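PDB 5ENU: alkyl hydroperoxide reductase/ Thiol specific antioxidant/ Mal allergen from Burkholderia ambifaria, which probably reduces hydrogen peroxide and organic hydroperoxides as a thiol-dependent peroxidase of the peroxiredoxin family. Local coordinates for residues E55-R60 / A89-P94; Y42-D47 / R82-F87; I74-D79 / P96-A101; R60-K65 / H150-L155. One frame throughout, in Å; residues are numbered along the deposited sequence. Where two conformers were deposited one is given.

Contact 1. Residues E55-R60 / A89-P94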
# COMPACT_ATOMS: atom_id res chain seq x y z
N GLU A 55 -2.11 -10.47 5.57
CA GLU A 55 -2.30 -9.03 5.61
C GLU A 55 -3.54 -8.60 4.83
O GLU A 55 -4.36 -7.81 5.32
CB GLU A 55 -1.04 -8.31 5.11
CG GLU A 55 -1.11 -6.80 5.33
CD GLU A 55 0.15 -6.04 4.95
OE1 GLU A 55 0.99 -6.59 4.21
OE2 GLU A 55 0.27 -4.87 5.42
N GLY A 56 -3.70 -9.11 3.62
CA GLY A 56 -4.88 -8.78 2.83
C GLY A 56 -6.17 -9.21 3.50
O GLY A 56 -7.14 -8.44 3.55
N LEU A 57 -6.20 -10.43 4.06
CA LEU A 57 -7.40 -10.92 4.75
C LEU A 57 -7.72 -10.11 5.99
O LEU A 57 -8.89 -9.91 6.31
CB LEU A 57 -7.22 -12.40 5.10
CG LEU A 57 -7.30 -13.34 3.89
CD1 LEU A 57 -7.00 -14.76 4.33
CD2 LEU A 57 -8.66 -13.28 3.22
N GLN A 58 -6.69 -9.61 6.69
CA GLN A 58 -6.95 -8.84 7.90
C GLN A 58 -7.46 -7.44 7.56
O GLN A 58 -8.37 -6.93 8.23
CB GLN A 58 -5.72 -8.85 8.82
CG GLN A 58 -5.55 -10.24 9.47
CD GLN A 58 -4.37 -10.37 10.41
OE1 GLN A 58 -3.37 -9.69 10.27
NE2 GLN A 58 -4.46 -11.30 11.35
N PHE A 59 -6.93 -6.83 6.49
CA PHE A 59 -7.53 -5.58 6.03
C PHE A 59 -8.97 -5.81 5.57
O PHE A 59 -9.84 -4.97 5.83
CB PHE A 59 -6.71 -4.94 4.90
CG PHE A 59 -5.55 -4.08 5.38
CD1 PHE A 59 -5.79 -2.92 6.08
CD2 PHE A 59 -4.23 -4.43 5.08
CE1 PHE A 59 -4.74 -2.12 6.51
CE2 PHE A 59 -3.17 -3.62 5.49
CZ PHE A 59 -3.44 -2.46 6.21
N ARG A 60 -9.23 -6.95 4.91
CA ARG A 60 -10.60 -7.27 4.49
C ARG A 60 -11.54 -7.36 5.70
O ARG A 60 -12.65 -6.82 5.68
CB ARG A 60 -10.62 -8.59 3.72
CG ARG A 60 -12.00 -9.16 3.51
CD ARG A 60 -11.88 -10.41 2.69
NE ARG A 60 -13.19 -10.98 2.37
CZ ARG A 60 -13.77 -11.92 3.10
NH1 ARG A 60 -14.96 -12.41 2.74
NH2 ARG A 60 -13.15 -12.38 4.18
N ALA A 89 -9.58 -11.99 -6.23
CA ALA A 89 -10.70 -12.93 -6.28
C ALA A 89 -10.56 -14.04 -5.24
O ALA A 89 -11.54 -14.40 -4.58
CB ALA A 89 -10.81 -13.51 -7.69
N LYS A 90 -9.36 -14.59 -5.09
CA LYS A 90 -9.15 -15.69 -4.15
C LYS A 90 -9.46 -15.26 -2.72
O LYS A 90 -10.05 -16.02 -1.95
CB LYS A 90 -7.71 -16.19 -4.25
CG LYS A 90 -7.40 -17.31 -3.27
CD LYS A 90 -6.11 -18.02 -3.59
CE LYS A 90 -4.92 -17.20 -3.27
NZ LYS A 90 -3.69 -18.02 -3.48
N LEU A 91 -9.05 -14.05 -2.35
CA LEU A 91 -9.25 -13.54 -1.00
C LEU A 91 -10.54 -12.75 -0.85
O LEU A 91 -10.86 -12.31 0.26
CB LEU A 91 -8.06 -12.66 -0.59
CG LEU A 91 -6.75 -13.34 -0.14
CD1 LEU A 91 -6.14 -14.24 -1.20
CD2 LEU A 91 -5.76 -12.27 0.30
N GLU A 92 -11.27 -12.53 -1.94
CA GLU A 92 -12.49 -11.73 -1.92
C GLU A 92 -12.25 -10.35 -1.30
O GLU A 92 -12.99 -9.88 -0.45
CB GLU A 92 -13.64 -12.47 -1.23
CG GLU A 92 -13.88 -13.85 -1.82
CD GLU A 92 -15.11 -14.53 -1.27
OE1 GLU A 92 -15.75 -13.97 -0.36
OE2 GLU A 92 -15.43 -15.64 -1.76
N LEU A 93 -11.18 -9.71 -1.75
CA LEU A 93 -10.81 -8.41 -1.19
C LEU A 93 -11.80 -7.35 -1.65
O LEU A 93 -12.12 -7.30 -2.85
CB LEU A 93 -9.39 -8.00 -1.60
CG LEU A 93 -8.26 -8.96 -1.17
CD1 LEU A 93 -6.91 -8.42 -1.66
CD2 LEU A 93 -8.26 -9.14 0.35
N PRO A 94 -12.28 -6.49 -0.76
CA PRO A 94 -13.25 -5.44 -1.14
C PRO A 94 -12.61 -4.12 -1.53
O PRO A 94 -13.31 -3.11 -1.60
CB PRO A 94 -14.05 -5.26 0.17
CG PRO A 94 -13.03 -5.49 1.22
CD PRO A 94 -12.15 -6.60 0.70
O HOH W 1 -16.69 -11.70 0.28

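Contact 2. Residues Y42-D47 / R82-F87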
# COMPACT_ATOMS: atom_id res chain seq x y z
N TYR A 42 -0.85 0.32 1.43
CA TYR A 42 -0.01 -0.71 2.04
C TYR A 42 0.76 -1.46 0.96
O TYR A 42 0.15 -1.97 0.01
CB TYR A 42 -0.78 -1.64 3.00
CG TYR A 42 -1.55 -2.82 2.42
CD1 TYR A 42 -2.90 -2.71 2.05
CD2 TYR A 42 -0.94 -4.07 2.31
CE1 TYR A 42 -3.60 -3.80 1.56
CE2 TYR A 42 -1.65 -5.18 1.82
CZ TYR A 42 -2.97 -5.02 1.42
OH TYR A 42 -3.70 -6.09 0.94
N PHE A 43 2.08 -1.50 1.11
CA PHE A 43 2.96 -2.22 0.20
C PHE A 43 3.26 -3.59 0.77
O PHE A 43 3.59 -3.71 1.97
CB PHE A 43 4.29 -1.47 0.02
CG PHE A 43 4.17 -0.18 -0.76
CD1 PHE A 43 3.65 0.95 -0.18
CD2 PHE A 43 4.60 -0.13 -2.09
CE1 PHE A 43 3.55 2.13 -0.91
CE2 PHE A 43 4.50 1.06 -2.84
CZ PHE A 43 3.97 2.19 -2.23
N TYR A 44 3.11 -4.62 -0.06
CA TYR A 44 3.37 -5.99 0.38
C TYR A 44 4.25 -6.68 -0.65
O TYR A 44 4.16 -6.39 -1.84
CB TYR A 44 2.06 -6.77 0.60
CG TYR A 44 1.18 -6.90 -0.64
CD1 TYR A 44 0.30 -5.88 -1.02
CD2 TYR A 44 1.24 -8.06 -1.42
CE1 TYR A 44 -0.51 -6.03 -2.15
CE2 TYR A 44 0.42 -8.21 -2.54
CZ TYR A 44 -0.44 -7.19 -2.90
OH TYR A 44 -1.23 -7.32 -4.02
N PRO A 45 5.15 -7.58 -0.21
CA PRO A 45 6.15 -8.12 -1.16
C PRO A 45 5.57 -8.85 -2.37
O PRO A 45 6.05 -8.62 -3.49
CB PRO A 45 7.02 -9.03 -0.29
CG PRO A 45 6.84 -8.57 1.11
CD PRO A 45 5.51 -7.84 1.19
N LYS A 46 4.58 -9.74 -2.21
CA LYS A 46 4.25 -10.63 -3.32
C LYS A 46 2.87 -11.26 -3.17
O LYS A 46 2.57 -11.85 -2.12
CB LYS A 46 5.27 -11.77 -3.45
N ASP A 47 2.06 -11.17 -4.22
CA ASP A 47 0.80 -11.91 -4.26
C ASP A 47 1.04 -13.38 -3.95
O ASP A 47 2.04 -13.97 -4.38
CB ASP A 47 0.18 -11.84 -5.67
CG ASP A 47 -0.39 -10.47 -6.03
OD1 ASP A 47 -0.40 -9.56 -5.18
OD2 ASP A 47 -0.83 -10.30 -7.19
N ARG A 82 -2.95 -9.27 -13.92
CA ARG A 82 -3.53 -10.61 -13.94
C ARG A 82 -3.36 -11.29 -12.58
O ARG A 82 -4.31 -11.88 -12.04
CB ARG A 82 -2.86 -11.45 -15.04
CG ARG A 82 -3.28 -12.94 -15.05
CD ARG A 82 -2.59 -13.69 -16.19
NE ARG A 82 -1.17 -13.96 -15.91
CZ ARG A 82 -0.29 -14.36 -16.82
NH1 ARG A 82 -0.66 -14.52 -18.09
NH2 ARG A 82 0.98 -14.59 -16.48
N SER A 83 -2.15 -11.23 -12.02
CA SER A 83 -1.94 -11.81 -10.71
C SER A 83 -2.84 -11.15 -9.68
O SER A 83 -3.46 -11.83 -8.85
CB SER A 83 -0.48 -11.63 -10.32
OG SER A 83 -0.20 -12.14 -9.02
N HIS A 84 -2.93 -9.82 -9.73
CA HIS A 84 -3.78 -9.10 -8.78
C HIS A 84 -5.24 -9.50 -8.92
O HIS A 84 -5.94 -9.65 -7.90
CB HIS A 84 -3.65 -7.59 -9.00
CG HIS A 84 -2.44 -6.97 -8.37
ND1 HIS A 84 -1.51 -7.68 -7.65
CD2 HIS A 84 -2.06 -5.68 -8.33
CE1 HIS A 84 -0.60 -6.84 -7.17
NE2 HIS A 84 -0.90 -5.62 -7.59
N ASP A 85 -5.74 -9.64 -10.15
CA ASP A 85 -7.14 -10.05 -10.31
C ASP A 85 -7.38 -11.40 -9.65
O ASP A 85 -8.40 -11.61 -8.99
CB ASP A 85 -7.49 -10.15 -11.80
CG ASP A 85 -7.71 -8.79 -12.46
OD1 ASP A 85 -7.95 -7.79 -11.75
OD2 ASP A 85 -7.65 -8.75 -13.70
N ASN A 86 -6.45 -12.34 -9.84
CA ASN A 86 -6.57 -13.67 -9.25
C ASN A 86 -6.50 -13.59 -7.73
O ASN A 86 -7.30 -14.22 -7.03
CB ASN A 86 -5.48 -14.58 -9.81
CG ASN A 86 -5.84 -15.12 -11.18
OD1 ASN A 86 -6.92 -15.68 -11.36
ND2 ASN A 86 -4.94 -14.96 -12.15
N PHE A 87 -5.54 -12.83 -7.21
CA PHE A 87 -5.33 -12.75 -5.77
C PHE A 87 -6.51 -12.06 -5.09
O PHE A 87 -7.00 -12.52 -4.06
CB PHE A 87 -4.02 -11.98 -5.53
CG PHE A 87 -3.54 -11.93 -4.10
CD1 PHE A 87 -3.35 -13.08 -3.36
CD2 PHE A 87 -3.18 -10.72 -3.53
CE1 PHE A 87 -2.87 -13.02 -2.06
CE2 PHE A 87 -2.70 -10.66 -2.25
CZ PHE A 87 -2.55 -11.80 -1.51

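Contact 3. Residues I74-D79 / P96-A101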
# COMPACT_ATOMS: atom_id res chain seq x y z
N ILE A 74 -5.76 0.62 -0.18
CA ILE A 74 -5.21 0.19 -1.46
C ILE A 74 -3.93 -0.60 -1.18
O ILE A 74 -3.01 -0.09 -0.53
CB ILE A 74 -4.93 1.35 -2.43
CG1 ILE A 74 -6.20 2.16 -2.73
CG2 ILE A 74 -4.29 0.83 -3.73
CD1 ILE A 74 -5.96 3.38 -3.60
N GLY A 75 -3.87 -1.85 -1.67
CA GLY A 75 -2.65 -2.64 -1.59
C GLY A 75 -1.79 -2.43 -2.83
O GLY A 75 -2.30 -2.17 -3.91
N VAL A 76 -0.46 -2.48 -2.65
CA VAL A 76 0.50 -2.28 -3.74
C VAL A 76 1.53 -3.40 -3.71
O VAL A 76 2.17 -3.62 -2.68
CB VAL A 76 1.24 -0.93 -3.64
CG1 VAL A 76 2.06 -0.71 -4.92
CG2 VAL A 76 0.26 0.21 -3.40
N SER A 77 1.73 -4.07 -4.85
CA SER A 77 2.92 -4.87 -5.08
C SER A 77 3.31 -4.69 -6.53
O SER A 77 2.59 -4.06 -7.32
CB SER A 77 2.73 -6.35 -4.74
OG SER A 77 2.07 -7.02 -5.81
N ARG A 78 4.44 -5.29 -6.92
CA ARG A 78 4.90 -5.18 -8.30
C ARG A 78 4.31 -6.27 -9.20
O ARG A 78 4.63 -6.30 -10.40
CB ARG A 78 6.44 -5.18 -8.36
CG ARG A 78 7.08 -4.04 -7.56
CD ARG A 78 8.57 -4.24 -7.36
NE ARG A 78 8.86 -5.44 -6.58
CZ ARG A 78 10.08 -5.96 -6.46
NH1 ARG A 78 11.11 -5.37 -7.04
NH2 ARG A 78 10.25 -7.05 -5.72
N ASP A 79 3.47 -7.16 -8.66
CA ASP A 79 2.85 -8.21 -9.46
C ASP A 79 1.98 -7.62 -10.58
O ASP A 79 1.52 -6.48 -10.50
CB ASP A 79 1.99 -9.13 -8.57
CG ASP A 79 2.83 -9.88 -7.57
OD1 ASP A 79 3.53 -10.82 -8.00
OD2 ASP A 79 2.85 -9.51 -6.38
N PRO A 96 -9.06 -2.14 -3.83
CA PRO A 96 -8.24 -2.33 -5.04
C PRO A 96 -6.80 -2.71 -4.72
O PRO A 96 -6.28 -2.44 -3.63
CB PRO A 96 -8.25 -0.96 -5.72
CG PRO A 96 -9.20 -0.10 -4.93
CD PRO A 96 -9.39 -0.72 -3.60
N LEU A 97 -6.14 -3.31 -5.72
CA LEU A 97 -4.71 -3.57 -5.69
C LEU A 97 -4.06 -2.86 -6.88
O LEU A 97 -4.45 -3.10 -8.03
CB LEU A 97 -4.42 -5.08 -5.79
CG LEU A 97 -5.02 -5.95 -4.68
CD1 LEU A 97 -4.74 -7.42 -5.00
CD2 LEU A 97 -4.46 -5.56 -3.29
N ILE A 98 -3.06 -2.03 -6.60
CA ILE A 98 -2.28 -1.36 -7.65
C ILE A 98 -1.18 -2.29 -8.14
O ILE A 98 -0.46 -2.90 -7.32
CB ILE A 98 -1.68 -0.04 -7.13
CG1 ILE A 98 -2.77 1.05 -7.09
CG2 ILE A 98 -0.50 0.39 -7.99
CD1 ILE A 98 -2.34 2.35 -6.38
N SER A 99 -1.03 -2.41 -9.46
CA SER A 99 0.09 -3.13 -10.07
C SER A 99 1.22 -2.14 -10.32
O SER A 99 1.17 -1.33 -11.25
CB SER A 99 -0.33 -3.79 -11.38
OG SER A 99 0.81 -4.36 -11.99
N ASP A 100 2.24 -2.18 -9.47
CA ASP A 100 3.39 -1.29 -9.59
C ASP A 100 4.53 -2.00 -10.30
O ASP A 100 5.69 -1.96 -9.88
CB ASP A 100 3.80 -0.80 -8.21
CG ASP A 100 4.70 0.41 -8.26
OD1 ASP A 100 4.41 1.36 -9.01
OD2 ASP A 100 5.71 0.42 -7.53
N ALA A 101 4.21 -2.66 -11.41
CA ALA A 101 5.21 -3.43 -12.16
C ALA A 101 6.42 -2.59 -12.57
O ALA A 101 7.53 -3.14 -12.70
CB ALA A 101 4.58 -4.08 -13.40

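Contact 4. Residues R60-K65 / H150-L155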
# COMPACT_ATOMS: atom_id res chain seq x y z
N ARG A 60 -9.23 -6.95 4.91
CA ARG A 60 -10.60 -7.27 4.49
C ARG A 60 -11.54 -7.36 5.70
O ARG A 60 -12.65 -6.82 5.68
CB ARG A 60 -10.62 -8.59 3.72
CG ARG A 60 -12.00 -9.16 3.51
CD ARG A 60 -11.88 -10.41 2.69
NE ARG A 60 -13.19 -10.98 2.37
CZ ARG A 60 -13.77 -11.92 3.10
NH1 ARG A 60 -14.96 -12.41 2.74
NH2 ARG A 60 -13.15 -12.38 4.18
N GLU A 61 -11.10 -8.07 6.75
CA GLU A 61 -11.97 -8.30 7.90
C GLU A 61 -12.37 -6.99 8.56
O GLU A 61 -13.51 -6.84 9.03
CB GLU A 61 -11.24 -9.19 8.90
CG GLU A 61 -12.02 -9.46 10.16
CD GLU A 61 -11.21 -10.27 11.15
OE1 GLU A 61 -11.80 -11.12 11.85
OE2 GLU A 61 -9.97 -10.07 11.23
N LEU A 62 -11.46 -6.03 8.63
CA LEU A 62 -11.74 -4.75 9.27
C LEU A 62 -12.15 -3.66 8.29
O LEU A 62 -12.40 -2.53 8.73
CB LEU A 62 -10.54 -4.30 10.11
CG LEU A 62 -10.33 -5.14 11.38
CD1 LEU A 62 -9.07 -4.74 12.12
CD2 LEU A 62 -11.54 -5.00 12.29
N TYR A 63 -12.28 -3.98 7.01
CA TYR A 63 -12.63 -2.99 5.99
C TYR A 63 -13.84 -2.12 6.36
O TYR A 63 -13.76 -0.89 6.17
CB TYR A 63 -12.80 -3.67 4.63
CG TYR A 63 -12.95 -2.70 3.49
CD1 TYR A 63 -11.87 -1.91 3.10
CD2 TYR A 63 -14.15 -2.58 2.80
CE1 TYR A 63 -11.97 -1.02 2.06
CE2 TYR A 63 -14.26 -1.68 1.72
CZ TYR A 63 -13.16 -0.90 1.37
OH TYR A 63 -13.22 0.01 0.32
N PRO A 64 -14.95 -2.66 6.86
CA PRO A 64 -16.09 -1.78 7.19
C PRO A 64 -15.73 -0.73 8.22
O PRO A 64 -16.26 0.39 8.16
CB PRO A 64 -17.15 -2.75 7.73
CG PRO A 64 -16.78 -4.07 7.15
CD PRO A 64 -15.28 -4.07 7.11
N LYS A 65 -14.83 -1.05 9.15
CA LYS A 65 -14.44 -0.07 10.15
C LYS A 65 -13.55 1.03 9.54
O LYS A 65 -13.67 2.20 9.92
CB LYS A 65 -13.74 -0.74 11.33
CG LYS A 65 -14.63 -1.69 12.11
CD LYS A 65 -13.95 -2.10 13.40
CE LYS A 65 -14.67 -3.24 14.09
NZ LYS A 65 -16.05 -2.85 14.44
N HIS A 150 -0.57 -5.45 12.93
CA HIS A 150 -0.37 -4.27 12.09
C HIS A 150 -1.68 -3.63 11.64
O HIS A 150 -1.84 -2.41 11.77
CB HIS A 150 0.51 -4.60 10.87
CG HIS A 150 0.75 -3.42 10.00
ND1 HIS A 150 1.31 -2.25 10.48
CD2 HIS A 150 0.54 -3.22 8.67
CE1 HIS A 150 1.40 -1.37 9.49
NE2 HIS A 150 0.94 -1.94 8.38
N VAL A 151 -2.63 -4.42 11.13
CA VAL A 151 -3.90 -3.83 10.70
C VAL A 151 -4.61 -3.16 11.86
O VAL A 151 -5.19 -2.07 11.71
CB VAL A 151 -4.78 -4.89 10.00
CG1 VAL A 151 -6.13 -4.30 9.60
CG2 VAL A 151 -4.06 -5.42 8.76
N ASP A 152 -4.55 -3.76 13.06
CA ASP A 152 -5.13 -3.13 14.25
C ASP A 152 -4.50 -1.76 14.50
O ASP A 152 -5.20 -0.78 14.80
CB ASP A 152 -4.88 -4.00 15.49
CG ASP A 152 -5.73 -5.27 15.52
OD1 ASP A 152 -5.36 -6.18 16.30
OD2 ASP A 152 -6.75 -5.35 14.82
N ASP A 153 -3.17 -1.68 14.41
CA ASP A 153 -2.47 -0.42 14.62
C ASP A 153 -2.87 0.61 13.57
O ASP A 153 -3.06 1.79 13.89
CB ASP A 153 -0.95 -0.63 14.56
CG ASP A 153 -0.41 -1.47 15.71
OD1 ASP A 153 -1.09 -1.60 16.75
OD2 ASP A 153 0.73 -1.97 15.60
N VAL A 154 -2.97 0.20 12.30
CA VAL A 154 -3.34 1.15 11.26
C VAL A 154 -4.77 1.64 11.48
O VAL A 154 -5.04 2.84 11.33
CB VAL A 154 -3.13 0.54 9.87
CG1 VAL A 154 -3.55 1.52 8.76
CG2 VAL A 154 -1.67 0.14 9.69
N LEU A 155 -5.69 0.75 11.88
CA LEU A 155 -7.06 1.19 12.13
C LEU A 155 -7.10 2.19 13.27
O LEU A 155 -7.79 3.21 13.19
CB LEU A 155 -7.97 0.00 12.42
CG LEU A 155 -9.44 0.37 12.72
CD1 LEU A 155 -10.13 1.13 11.59
CD2 LEU A 155 -10.24 -0.87 13.12

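Contact 1. Residues E55-R60 / A89-P94
Arg60 reaches from helix 50-68 to the turn that ends helix 81-91, and each length of its chain meets something different there. Its CB and CG lie against the Pro94 ring, CG 3.8 Å from Pro94 CD, with the proline set crosswise to the arginine chain. Because CG stands anti to the backbone N (chi1 168°) and the chain then runs extended to NE, CD is carried to within 3.2 Å of Leu91 O. NE follows with a weak hydrogen bond to Glu92 O, 3.0 Å long and bent to 134° at the hydrogen, the acceptor sitting at the guanidinium edge. These carbonyls converge because the helix closes in a Schellman motif: Glu92, at positive phi, is its C-prime residue, with Leu93 N bonded to Lys88 O and Glu92 N weakly to Ala89 O. A cationic side chain suits such a place, since a helix's C-terminal end would carry partial negative charge. At the tip, Arg60 NH1 lies 3.6 Å from Glu92 OE1 in a loose salt bridge, the guanidinium and carboxylate planes nearly perpendicular. Arg60 and Glu92 were each deposited in two conformers, so this outer pairing may be mobile, and a water bridge between the two groups is doubtful. Beside the arginine the contact turns apolar: partly exposed Leu57 puts CD2 3.9 Å from CG of buried Leu91. Gly56, having no side chain, lets its backbone be covered directly, with Leu93 CD2 3.5 Å from Gly56 O. From the same helix Phe59 faces the sheet, stacked on Tyr42.

Contact 2. Residues Y42-D47 / R82-F87
Asp47 and Phe87 bring the two backbones closest, 6.4 Å between their CA atoms, where the loop leaving strand 38-43 passes beside helix 81-91. Asp47 is the hub, and a carboxylate suits the place because it can accept from several donors at once. On OD2, the lone pair on the side of the other oxygen takes the proton of His84 ND1 at 2.7 Å, with an angle of 157° at the hydrogen and the acceptor almost in the imidazole plane. The lone pair on the outer side of OD2 takes Ser83 OG, also at 2.7 Å. The other oxygen, OD1, receives Tyr44 OH at 2.7 Å, nearly end-on to its C-O bond, so three donors fix the rotation of the group. Tyr44 has its CG in the crowded position between backbone N and carbonyl carbon (chi1 61°), which turns the hydroxyl inward, 3.2 Å from His84 CE1. Phe87 turns one face to Asp47: Asp47 CA makes a CH-pi contact over the middle of the ring, 4.1 Å from the centroid. The same ring meets that of Tyr44 obliquely, the planes 34° apart. His84 NE2 bonds to Ile98 O, so both ring nitrogens are held and the ring cannot readily flip. Pro45 belongs to the family's Pro-x3-Thr-x2-Cys signature with Thr49 and Cys52; in relatives that cysteine is the peroxidatic one. The cluster thus sits between helix 81-91 and the ends of strands 71-77 and 97-99, with Thr53 of helix 50-68 touching Phe87 and Cys52 touching Tyr44.

Contact 3. Residues I74-D79 / P96-A101
Residues Gly75 to Ser77 and Leu97 to Ser99 pair as the two parallel strands of a beta-alpha-beta unit whose connection is helix 81-91. Gly75 is gripped on both its polar atoms: its N donates to Pro96 O at 3.2 Å, and its O accepts Ile98 N at 2.8 Å. Further along, Asp100 N reaches Ser77 O at 2.9 Å, although the strand directions already diverge by 29°. At the end of strand 97-99 a side chain takes over, Ser99 OG donating to Asp79 O at 2.7 Å in the loop after 71-77; a chi1 of 174° swings the hydroxyl away from its own amide and lets it lean across. The face that bears Val76 and Ile98 is apolar, as beta-branched residues in a buried strand favour. There Ile74 CG2 packs 3.6 Å from Ile98 CD1, and Val76 CG1 rests 3.7 Å from Asp100 CB. The carboxylate of Asp100 is directed elsewhere, taking the N-H groups of Leu105 and Cys106 as helix 104-109 begins. On the other face, the lack of a side chain at Gly75 lets Leu97 CD2 lie 3.8 Å from Gly75 CA. Ser77 OG donates to Asp79 OD2, which also receives Asp47 N, tying the strand end to a neighbouring loop. Strand 97-99 extends the mixed sheet at its edge, beside 71-77, a beta-alpha-beta crossover that widens the thioredoxin-like sheet, consistent with the peroxiredoxin family.

Contact 4. Residues R60-K65 / H150-L155
Leu62 and Leu155 carry this contact, each from the facing side of its own helix. Leu62 CD1 is the leading methyl: it lies 3.9 Å from Val151 CG1, the two side chains interleaving from opposing helices, and 4.2 Å from Leu155 CD2. The same methyl also comes within 3.6 Å of Asp152 OD2, so the apolar patch ends directly at a carboxylate. One turn along, Lys65 lays its aliphatic chain over Leu155, with CD 3.9 Å from Leu155 CD2. Leucine suits the centre because its branched end fills the space between helices, while lysine suits the margin, where its methylenes cover Leu155 and its amino group turns off from that residue. Behind this shell, Leu155 has CG trans to N (chi1 179°), which sends both methyls across the gap. Phe66 of helix 50-68 touches Val151 and Leu155, and Gln58 touches Val151. The helix segments run nearly parallel, their axes 11° apart in direction and 10.7 Å at closest approach, with helix 50-68 kinked at Pro64. Dispersion and the burial of methyl groups therefore join these helices, an attraction with little directionality at the edge of the fold.

How the contacts relate
Contacts 2 and 3 are buried, their centres 6 Å apart, and contacts 1 and 4 lie partly exposed nearer the surface. Contact 3 is backbone pairing inside the sheet; contact 2 adds a polar side-chain cluster over that sheet, and a histidine of helix 81-91 ties it to strand 97-99 of contact 3. Contacts 1 and 2 both use helix 81-91, one at its C-terminal turn and the other in its first half. Contacts 1 and 4 share helix 50-68 and Arg60 itself, although only contact 1 uses its side chain. Chemistry follows place: directional bonds dominate in the interior, a loose ion pair edges contact 1, and contact 4 relies on methyl packing.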